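Local coordinates for protein ATP phosphoribosyltransferase regulatory subunit (PDB 3OD1) that is the HisZ regulatory subunit thought to be required, together with HisG, for the first step of histidine biosynthesis and perhaps for its feedback regulation by histidine, at residues 214-219 and 235-240; 190-195 and 218-223. One frame throughout, in Å; residues are numbered along the deposited sequence.

Contact 1. Residues 214-219 and 235-240; sequences KSRLMN and GLIQTE
Leu-236 and Arg-216 meet twice over, through the leucine's methyl groups and through its backbone carbonyl. NH2 of Arg-216 donates to O of Leu-236 at 2.8 Å, with an N-H...O angle of 153°. The oxygen lies near the guanidinium plane, at its edge, while NH2 sits somewhat off the carbonyl plane. The arginine gets there by bending: chi2 is -149° and chi3 -78°, which swings the chain from the flank of the helix toward the loop and brings its CD to 3.2 Å from the same Leu-236 O. The leucine's isobutyl end lies against the helix. Its CD2 rests 3.7 Å from CB of Asn-219 and 3.9 Å from CA of Arg-216, and its CD1 touches the backbone carbonyl carbon of Asn-219. NH1 of Arg-216 forms a salt bridge with Asp-177, so this one side chain links helix 211-220 to the loop and to helix 168-179; a leucine in its place would probably leave both that carboxylate and the Leu-236 carbonyl without their mate. The contact joins helix 211-220 to the loop between helices 228-234 and 240-258, and helix 168-179 packs against both sides, with Val-178 against Arg-216 and Tyr-170 touching Leu-236 and Ile-237.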
loop_
_atom_site.group_PDB
_atom_site.type_symbol
_atom_site.label_atom_id
_atom_site.label_comp_id
_atom_site.label_asym_id
_atom_site.label_seq_id
_atom_site.Cartn_x
_atom_site.Cartn_y
_atom_site.Cartn_z
ATOM N N LYS B 214 9.694 -16.473 -47.412
ATOM C CA LYS B 214 10.625 -16.767 -46.333
ATOM C C LYS B 214 11.411 -15.508 -45.988
ATOM O O LYS B 214 11.682 -15.237 -44.815
ATOM C CB LYS B 214 11.558 -17.921 -46.705
ATOM C CG LYS B 214 10.852 -19.263 -46.783
ATOM C CD LYS B 214 11.811 -20.437 -46.918
ATOM C CE LYS B 214 11.025 -21.748 -46.971
ATOM N NZ LYS B 214 11.886 -22.963 -47.046
ATOM N N SER B 215 11.747 -14.729 -47.013
ATOM C CA SER B 215 12.505 -13.490 -46.830
ATOM C C SER B 215 11.701 -12.441 -46.073
ATOM O O SER B 215 12.250 -11.697 -45.261
ATOM C CB SER B 215 12.948 -12.919 -48.176
ATOM O OG SER B 215 13.713 -13.867 -48.895
ATOM N N ARG B 216 10.407 -12.365 -46.364
ATOM C CA ARG B 216 9.536 -11.435 -45.667
ATOM C C ARG B 216 9.544 -11.770 -44.178
ATOM O O ARG B 216 9.908 -10.935 -43.353
ATOM C CB ARG B 216 8.112 -11.480 -46.236
ATOM C CG ARG B 216 8.002 -11.049 -47.705
ATOM C CD ARG B 216 6.649 -10.399 -47.995
ATOM N NE ARG B 216 5.578 -11.382 -48.137
ATOM C CZ ARG B 216 4.300 -11.168 -47.824
ATOM N NH1 ARG B 216 3.412 -12.137 -48.000
ATOM N NH2 ARG B 216 3.904 -10.002 -47.326
ATOM N N LEU B 217 9.159 -12.999 -43.842
ATOM C CA LEU B 217 9.144 -13.436 -42.451
ATOM C C LEU B 217 10.496 -13.185 -41.794
ATOM O O LEU B 217 10.574 -12.758 -40.637
ATOM C CB LEU B 217 8.771 -14.917 -42.352
ATOM C CG LEU B 217 7.326 -15.251 -42.736
ATOM C CD1 LEU B 217 7.041 -16.731 -42.569
ATOM C CD2 LEU B 217 6.367 -14.435 -41.905
HETATM N N MSE B 218 11.554 -13.437 -42.557
HETATM C CA MSE B 218 12.924 -13.302 -42.079
HETATM C C MSE B 218 13.280 -11.846 -41.770
HETATM O O MSE B 218 13.901 -11.545 -40.735
HETATM C CB MSE B 218 13.887 -13.870 -43.129
HETATM C CG MSE B 218 15.048 -14.646 -42.551
HETATM SE SE MSE B 218 14.451 -16.166 -41.499
HETATM C CE MSE B 218 15.073 -17.604 -42.654
ATOM N N ASN B 219 12.877 -10.947 -42.665
ATOM C CA ASN B 219 13.218 -9.533 -42.537
ATOM C C ASN B 219 12.491 -8.819 -41.394
ATOM O O ASN B 219 12.901 -7.739 -40.970
ATOM C CB ASN B 219 13.011 -8.802 -43.867
ATOM C CG ASN B 219 14.131 -9.075 -44.858
ATOM O OD1 ASN B 219 15.306 -9.111 -44.487
ATOM N ND2 ASN B 219 13.772 -9.274 -46.123
ATOM N N GLY B 235 7.891 -2.331 -46.748
ATOM C CA GLY B 235 8.178 -3.226 -47.857
ATOM C C GLY B 235 7.778 -4.675 -47.641
ATOM O O GLY B 235 7.697 -5.453 -48.603
ATOM N N LEU B 236 7.509 -5.040 -46.389
ATOM C CA LEU B 236 7.244 -6.438 -46.045
ATOM C C LEU B 236 5.779 -6.833 -46.127
ATOM O O LEU B 236 5.460 -8.020 -46.145
ATOM C CB LEU B 236 7.764 -6.755 -44.642
ATOM C CG LEU B 236 9.279 -6.695 -44.494
ATOM C CD1 LEU B 236 9.672 -7.167 -43.115
ATOM C CD2 LEU B 236 9.929 -7.553 -45.577
ATOM N N ILE B 237 4.893 -5.845 -46.169
ATOM C CA ILE B 237 3.458 -6.100 -46.121
ATOM C C ILE B 237 2.709 -4.875 -46.632
ATOM O O ILE B 237 3.004 -3.745 -46.233
ATOM C CB ILE B 237 2.999 -6.440 -44.677
ATOM C CG1 ILE B 237 1.480 -6.653 -44.596
ATOM C CG2 ILE B 237 3.439 -5.353 -43.709
ATOM C CD1 ILE B 237 0.999 -7.929 -45.238
ATOM N N GLN B 238 1.748 -5.100 -47.521
ATOM C CA GLN B 238 1.001 -4.001 -48.123
ATOM C C GLN B 238 -0.510 -4.182 -48.015
ATOM O O GLN B 238 -1.272 -3.483 -48.680
ATOM C CB GLN B 238 1.409 -3.809 -49.586
ATOM C CG GLN B 238 2.587 -2.867 -49.784
ATOM C CD GLN B 238 2.243 -1.432 -49.435
ATOM O OE1 GLN B 238 2.136 -1.072 -48.260
ATOM N NE2 GLN B 238 2.065 -0.601 -50.458
ATOM N N THR B 239 -0.942 -5.119 -47.179
ATOM C CA THR B 239 -2.366 -5.292 -46.929
ATOM C C THR B 239 -2.909 -4.052 -46.232
ATOM O O THR B 239 -2.143 -3.250 -45.705
ATOM C CB THR B 239 -2.653 -6.544 -46.074
ATOM O OG1 THR B 239 -1.973 -6.444 -44.814
ATOM C CG2 THR B 239 -2.196 -7.805 -46.806
ATOM N N GLU B 240 -4.225 -3.885 -46.235
ATOM C CA GLU B 240 -4.826 -2.754 -45.540
ATOM C C GLU B 240 -4.456 -2.772 -44.052
ATOM O O GLU B 240 -3.981 -1.774 -43.507
ATOM C CB GLU B 240 -6.342 -2.767 -45.707
ATOM C CG GLU B 240 -7.018 -1.492 -45.235
ATOM C CD GLU B 240 -8.447 -1.727 -44.781
ATOM O OE1 GLU B 240 -9.376 -1.161 -45.399
ATOM O OE2 GLU B 240 -8.638 -2.485 -43.805
#

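Contact 2. Residues 190-195 and 218-223; sequences RFLYEK and MNLLSL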
loop_
_atom_site.group_PDB
_atom_site.type_symbol
_atom_site.label_atom_id
_atom_site.label_comp_id
_atom_site.label_asym_id
_atom_site.label_seq_id
_atom_site.Cartn_x
_atom_site.Cartn_y
_atom_site.Cartn_z
ATOM N N ARG B 190 4.781 -17.321 -31.291
ATOM C CA ARG B 190 5.332 -17.912 -30.078
ATOM C C ARG B 190 6.848 -17.731 -30.018
ATOM O O ARG B 190 7.396 -17.388 -28.969
ATOM C CB ARG B 190 4.978 -19.393 -30.018
ATOM C CG ARG B 190 5.708 -20.157 -28.934
ATOM C CD ARG B 190 5.072 -19.899 -27.612
ATOM N NE ARG B 190 3.636 -20.131 -27.676
ATOM C CZ ARG B 190 2.813 -19.925 -26.654
ATOM N NH1 ARG B 190 3.300 -19.478 -25.498
ATOM N NH2 ARG B 190 1.512 -20.161 -26.792
ATOM N N PHE B 191 7.525 -17.946 -31.147
ATOM C CA PHE B 191 8.970 -17.708 -31.206
ATOM C C PHE B 191 9.308 -16.261 -30.839
ATOM O O PHE B 191 10.253 -16.011 -30.091
ATOM C CB PHE B 191 9.546 -18.058 -32.579
ATOM C CG PHE B 191 9.637 -19.534 -32.838
ATOM C CD1 PHE B 191 10.571 -20.308 -32.173
ATOM C CD2 PHE B 191 8.785 -20.148 -33.744
ATOM C CE1 PHE B 191 10.659 -21.670 -32.407
ATOM C CE2 PHE B 191 8.865 -21.515 -33.986
ATOM C CZ PHE B 191 9.800 -22.276 -33.315
ATOM N N LEU B 192 8.532 -15.318 -31.366
ATOM C CA LEU B 192 8.748 -13.896 -31.087
ATOM C C LEU B 192 8.466 -13.587 -29.626
ATOM O O LEU B 192 9.229 -12.886 -28.965
ATOM C CB LEU B 192 7.862 -13.022 -31.982
ATOM C CG LEU B 192 8.109 -13.162 -33.490
ATOM C CD1 LEU B 192 7.001 -12.495 -34.298
ATOM C CD2 LEU B 192 9.475 -12.589 -33.861
ATOM N N TYR B 193 7.358 -14.115 -29.128
ATOM C CA TYR B 193 6.971 -13.922 -27.741
ATOM C C TYR B 193 8.087 -14.362 -26.792
ATOM O O TYR B 193 8.367 -13.708 -25.781
ATOM C CB TYR B 193 5.692 -14.712 -27.476
ATOM C CG TYR B 193 5.260 -14.747 -26.037
ATOM C CD1 TYR B 193 4.813 -13.597 -25.396
ATOM C CD2 TYR B 193 5.267 -15.942 -25.325
ATOM C CE1 TYR B 193 4.402 -13.635 -24.068
ATOM C CE2 TYR B 193 4.863 -15.993 -24.011
ATOM C CZ TYR B 193 4.433 -14.840 -23.382
ATOM O OH TYR B 193 4.027 -14.904 -22.068
ATOM N N GLU B 194 8.740 -15.466 -27.128
ATOM C CA GLU B 194 9.810 -15.985 -26.288
ATOM C C GLU B 194 11.166 -15.441 -26.725
ATOM O O GLU B 194 12.205 -15.847 -26.202
ATOM C CB GLU B 194 9.798 -17.511 -26.312
ATOM C CG GLU B 194 8.543 -18.092 -25.685
ATOM C CD GLU B 194 8.350 -19.549 -26.018
ATOM O OE1 GLU B 194 9.261 -20.135 -26.637
ATOM O OE2 GLU B 194 7.287 -20.106 -25.660
ATOM N N LYS B 195 11.138 -14.519 -27.685
ATOM C CA LYS B 195 12.347 -13.865 -28.193
ATOM C C LYS B 195 13.392 -14.871 -28.669
ATOM O O LYS B 195 14.598 -14.652 -28.560
ATOM C CB LYS B 195 12.914 -12.894 -27.153
ATOM C CG LYS B 195 11.886 -11.849 -26.756
ATOM C CD LYS B 195 12.424 -10.884 -25.743
ATOM C CE LYS B 195 11.302 -10.056 -25.140
ATOM N NZ LYS B 195 10.608 -9.216 -26.142
HETATM N N MSE B 218 11.554 -13.437 -42.557
HETATM C CA MSE B 218 12.924 -13.302 -42.079
HETATM C C MSE B 218 13.280 -11.846 -41.770
HETATM O O MSE B 218 13.901 -11.545 -40.735
HETATM C CB MSE B 218 13.887 -13.870 -43.129
HETATM C CG MSE B 218 15.048 -14.646 -42.551
HETATM SE SE MSE B 218 14.451 -16.166 -41.499
HETATM C CE MSE B 218 15.073 -17.604 -42.654
ATOM N N ASN B 219 12.877 -10.947 -42.665
ATOM C CA ASN B 219 13.218 -9.533 -42.537
ATOM C C ASN B 219 12.491 -8.819 -41.394
ATOM O O ASN B 219 12.901 -7.739 -40.970
ATOM C CB ASN B 219 13.011 -8.802 -43.867
ATOM C CG ASN B 219 14.131 -9.075 -44.858
ATOM O OD1 ASN B 219 15.306 -9.111 -44.487
ATOM N ND2 ASN B 219 13.772 -9.274 -46.123
ATOM N N LEU B 220 11.416 -9.426 -40.898
ATOM C CA LEU B 220 10.717 -8.905 -39.724
ATOM C C LEU B 220 11.696 -8.711 -38.582
ATOM O O LEU B 220 11.684 -7.682 -37.921
ATOM C CB LEU B 220 9.611 -9.863 -39.283
ATOM C CG LEU B 220 8.950 -9.575 -37.934
ATOM C CD1 LEU B 220 8.372 -8.161 -37.899
ATOM C CD2 LEU B 220 7.873 -10.614 -37.681
ATOM N N LEU B 221 12.547 -9.710 -38.366
ATOM C CA LEU B 221 13.530 -9.699 -37.279
ATOM C C LEU B 221 14.494 -8.517 -37.347
ATOM O O LEU B 221 15.093 -8.135 -36.343
ATOM C CB LEU B 221 14.326 -10.999 -37.290
ATOM C CG LEU B 221 13.929 -12.074 -36.281
ATOM C CD1 LEU B 221 12.427 -12.087 -36.031
ATOM C CD2 LEU B 221 14.430 -13.436 -36.744
ATOM N N SER B 222 14.645 -7.940 -38.532
ATOM C CA SER B 222 15.559 -6.819 -38.704
ATOM C C SER B 222 14.912 -5.473 -38.403
ATOM O O SER B 222 15.601 -4.459 -38.363
ATOM C CB SER B 222 16.129 -6.806 -40.125
ATOM O OG SER B 222 17.285 -7.621 -40.205
ATOM N N LEU B 223 13.595 -5.459 -38.206
ATOM C CA LEU B 223 12.863 -4.204 -38.021
ATOM C C LEU B 223 13.017 -3.688 -36.595
ATOM O O LEU B 223 12.060 -3.656 -35.818
ATOM C CB LEU B 223 11.383 -4.382 -38.376
ATOM C CG LEU B 223 11.101 -4.863 -39.796
ATOM C CD1 LEU B 223 9.619 -5.192 -39.990
ATOM C CD2 LEU B 223 11.583 -3.824 -40.823
#
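Two helix ends meet here in the helical part of the histidyl-tRNA synthetase-like region: the C-terminal turn of helix 182-193 offers Leu-192 to Leu-220 and Leu-221, near the end of helix 211-220. The joint is wholly apolar and methyl to methyl. Each branch of Leu-192 has its own partner, CD1 lying 4.0 Å from CD2 of Leu-220 and CD2 lying 3.7 Å from CD1 of Leu-221. With the nearest CA atoms, those of Leu-192 and Leu-221, 8.9 Å apart, the side chains alone bridge the gap, crossing at a slant. The CB of Leu-220 points toward helix 182-193, and with CG anti to the backbone N (chi1 170°) the side chain extends so that CD2 meets Leu-192. Just beyond Leu-192 the first helix closes in a Schellman motif: Lys-195, with positive phi (55°), is the C-prime residue, and its N bonds to O of Leu-192 at 2.8 Å. The same leucine thus supplies both the packing side chain and a carbonyl of the cap. On the other side the chain reverses in a type I beta turn from Leu-220 to Leu-223, whose N reaches O of Leu-220 at 2.9 Å. Tyr-200 of helix 197-206 touches Leu-220 and Leu-221, while Val-171 of helix 168-179 lies on Leu-192.

Both contacts draw on helix 211-220, and their segments share Met-218 and Asn-219; their centres are about 12 Å apart. Contact 2 is the interior one: its three touching residues are all buried and no polar bond crosses it. Contact 1, farther from the chain's centre and only partly buried, mixes leucine packing with a charged side chain gripping a backbone carbonyl, and Asn-219 at its margin is exposed. The two run into each other through Leu-236, whose CD1 packs 3.6 Å from N of Leu-220 and 3.7 Å from CD1 of Leu-223. Helix 168-179 lies beside both, its Tyr-170 resting against Leu-220 as well as against the loop of contact 1.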